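Local coordinates for protein S-adenosylmethionine tRNA ribosyltransferase (PDB 2NS0) that is of unestablished function but is probably related to S-adenosylmethionine tRNA ribosyltransferases and belongs to a helix-turn-helix family clan, at residues R13-A18 and A23-S28. Residues are numbered along the deposited sequence; the frame is centred on the assembly and turned at random.
Sequences RALLDA and ASICPS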
ATOM      1  N   ARG A  13      -4.122  -5.807  -1.536  1.00 18.59           N
ATOM      2  CA  ARG A  13      -5.315  -6.504  -0.970  1.00 19.53           C
ATOM      3  C   ARG A  13      -4.928  -7.848  -0.394  1.00 19.27           C
ATOM      4  O   ARG A  13      -5.355  -8.202   0.678  1.00 21.07           O
ATOM      5  CB  ARG A  13      -6.434  -6.699  -1.994  1.00 18.34           C
ATOM      6  CG  ARG A  13      -7.090  -5.394  -2.389  1.00 19.83           C
ATOM      7  CD  ARG A  13      -8.263  -5.659  -3.299  1.00 22.55           C
ATOM      8  NE  ARG A  13      -8.822  -4.440  -3.860  1.00 20.59           N
ATOM      9  CZ  ARG A  13      -8.843  -4.146  -5.151  1.00 24.79           C
ATOM     10  NH1 ARG A  13      -8.286  -4.964  -6.021  1.00 29.39           N
ATOM     11  NH2 ARG A  13      -9.416  -3.025  -5.583  1.00 23.86           N
ATOM     12  N   ALA A  14      -4.106  -8.579  -1.115  1.00 19.63           N
ATOM     13  CA  ALA A  14      -3.710  -9.912  -0.715  1.00 20.39           C
ATOM     14  C   ALA A  14      -2.918  -9.854   0.576  1.00 21.06           C
ATOM     15  O   ALA A  14      -3.134 -10.694   1.460  1.00 20.98           O
ATOM     16  CB  ALA A  14      -2.870 -10.565  -1.801  1.00 20.66           C
ATOM     17  N   LEU A  15      -1.967  -8.912   0.678  1.00 20.31           N
ATOM     18  CA  LEU A  15      -1.162  -8.818   1.905  1.00 20.47           C
ATOM     19  C   LEU A  15      -2.023  -8.352   3.083  1.00 20.27           C
ATOM     20  O   LEU A  15      -1.937  -8.920   4.145  1.00 21.05           O
ATOM     21  CB  LEU A  15       0.044  -7.906   1.742  1.00 19.23           C
ATOM     22  CG  LEU A  15       1.123  -8.367   0.746  1.00 21.33           C
ATOM     23  CD1 LEU A  15       2.159  -7.298   0.527  1.00 20.08           C
ATOM     24  CD2 LEU A  15       1.764  -9.649   1.183  1.00 23.11           C
ATOM     25  N   LEU A  16      -2.866  -7.342   2.884  1.00 20.61           N
ATOM     26  CA  LEU A  16      -3.734  -6.850   3.969  1.00 21.09           C
ATOM     27  C   LEU A  16      -4.677  -7.933   4.401  1.00 21.80           C
ATOM     28  O   LEU A  16      -4.887  -8.131   5.621  1.00 23.26           O
ATOM     29  CB  LEU A  16      -4.516  -5.594   3.566  1.00 20.83           C
ATOM     30  CG  LEU A  16      -3.695  -4.309   3.538  1.00 19.27           C
ATOM     31  CD1 LEU A  16      -4.530  -3.156   3.124  1.00 19.14           C
ATOM     32  CD2 LEU A  16      -3.127  -3.994   4.902  1.00 18.65           C
ATOM     33  N   ASP A  17      -5.264  -8.606   3.407  1.00 21.91           N
ATOM     34  CA  ASP A  17      -6.226  -9.680   3.656  1.00 23.31           C
ATOM     35  C   ASP A  17      -5.611 -10.756   4.553  1.00 23.30           C
ATOM     36  O   ASP A  17      -6.322 -11.326   5.361  1.00 23.41           O
ATOM     37  CB  ASP A  17      -6.797 -10.305   2.371  1.00 22.41           C
ATOM     38  CG  ASP A  17      -8.030 -11.111   2.631  1.00 26.73           C
ATOM     39  OD1 ASP A  17      -9.141 -10.529   2.646  1.00 32.24           O
ATOM     40  OD2 ASP A  17      -7.924 -12.339   2.861  1.00 28.09           O
ATOM     41  N   ALA A  18      -4.316 -11.031   4.442  1.00 22.72           N
ATOM     42  CA  ALA A  18      -3.709 -12.104   5.240  1.00 22.62           C
ATOM     43  C   ALA A  18      -3.422 -11.687   6.701  1.00 22.56           C
ATOM     44  O   ALA A  18      -3.123 -12.518   7.550  1.00 23.02           O
ATOM     45  CB  ALA A  18      -2.420 -12.599   4.571  1.00 22.39           C
ATOM     46  N   ALA A  23      -4.126  -4.431  11.854  1.00 21.23           N
ATOM     47  CA  ALA A  23      -2.765  -4.496  11.294  1.00 21.42           C
ATOM     48  C   ALA A  23      -2.554  -3.627  10.049  1.00 21.47           C
ATOM     49  O   ALA A  23      -3.499  -3.117   9.440  1.00 22.29           O
ATOM     50  CB  ALA A  23      -2.363  -5.935  11.007  1.00 21.88           C
ATOM     51  N   SER A  24      -1.289  -3.439   9.686  1.00 21.04           N
ATOM     52  CA  SER A  24      -0.961  -2.684   8.513  1.00 19.94           C
ATOM     53  C   SER A  24       0.278  -3.281   7.848  1.00 19.92           C
ATOM     54  O   SER A  24       0.934  -4.168   8.408  1.00 19.23           O
ATOM     55  CB  SER A  24      -0.742  -1.219   8.864  1.00 19.47           C
ATOM     56  OG  SER A  24       0.473  -1.078   9.570  1.00 21.24           O
ATOM     57  N   ILE A  25       0.541  -2.804   6.619  1.00 18.71           N
ATOM     58  CA  ILE A  25       1.682  -3.183   5.814  1.00 17.15           C
ATOM     59  C   ILE A  25       2.346  -1.901   5.421  1.00 16.61           C
ATOM     60  O   ILE A  25       1.797  -0.829   5.635  1.00 15.49           O
ATOM     61  CB  ILE A  25       1.311  -4.028   4.521  1.00 17.49           C
ATOM     62  CG1 ILE A  25       0.394  -3.246   3.558  1.00 16.05           C
ATOM     63  CG2 ILE A  25       0.741  -5.416   4.921  1.00 16.62           C
ATOM     64  CD1 ILE A  25       0.147  -3.939   2.213  1.00 17.54           C
ATOM     65  N   CYS A  26       3.538  -2.018   4.860  1.00 15.83           N
ATOM     66  CA  CYS A  26       4.244  -0.855   4.343  1.00 15.81           C
ATOM     67  C   CYS A  26       4.475  -1.108   2.854  1.00 15.86           C
ATOM     68  O   CYS A  26       4.326  -2.255   2.362  1.00 15.14           O
ATOM     69  CB  CYS A  26       5.572  -0.650   5.097  1.00 15.06           C
ATOM     70  SG  CYS A  26       6.668  -2.078   5.030  1.00 18.49           S
ATOM     71  N   PRO A  27       4.785  -0.045   2.108  1.00 15.73           N
ATOM     72  CA  PRO A  27       5.030  -0.179   0.661  1.00 15.83           C
ATOM     73  C   PRO A  27       6.111  -1.228   0.306  1.00 16.75           C
ATOM     74  O   PRO A  27       5.953  -1.962  -0.654  1.00 17.23           O
ATOM     75  CB  PRO A  27       5.508   1.229   0.246  1.00 15.72           C
ATOM     76  CG  PRO A  27       4.909   2.146   1.257  1.00 15.94           C
ATOM     77  CD  PRO A  27       4.851   1.353   2.573  1.00 14.96           C
ATOM     78  N   SER A  28       7.185  -1.322   1.081  1.00 17.63           N
ATOM     79  CA  SER A  28       8.188  -2.350   0.796  1.00 17.33           C
ATOM     80  C   SER A  28       7.653  -3.786   0.904  1.00 17.88           C
ATOM     81  O   SER A  28       8.159  -4.654   0.219  1.00 17.09           O
ATOM     82  CB  SER A  28       9.503  -2.147   1.589  1.00 18.11           C
ATOM     83  OG  SER A  28       9.423  -2.543   2.969  1.00 18.11           O
TER
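Ile25 reaches from an extended loop to the last turns of helix 5-18 and fits against two consecutive leucines. Its CD1 meets Leu15 CB at 4.0 Å, and its CG1 lies 3.8 Å from Leu16 CD2, the Leu16 and Ile25 side chains crossing at about a right angle. With CG1 between the backbone N and the carbonyl carbon (chi1 61°) and the chain beyond it extended, CD1 reaches both Leu15 CB and Leu16 CG, while CG2 also touches both leucines. A beta-branched residue suits this place because it tolerates the extended backbone and offers two branches, the methyl CG2 and the ethyl arm CG1-CD1. The loop joins helix 5-18 to helix 27-34 in a small alpha+beta fold consistent with the winged-helix members of the helix-turn-helix clan, and the backbone of Ile25 hydrogen-bonds to Ile79 of strand 78-81. Replacing Ile25 with an alanine would probably open a gap between the loop and both leucines. Leu16, buried, suits the inner side, its branched end also touching Trp81; Leu15, partly exposed, gives mainly its CB at the solvent side. Toward Ser24 the packing thins: its CA is 4.4 Å from Leu16 CD2, its CB is directed away from the helix, and its small hydroxyl suits this polar edge, OG hydrogen-bonding Arg78 NE.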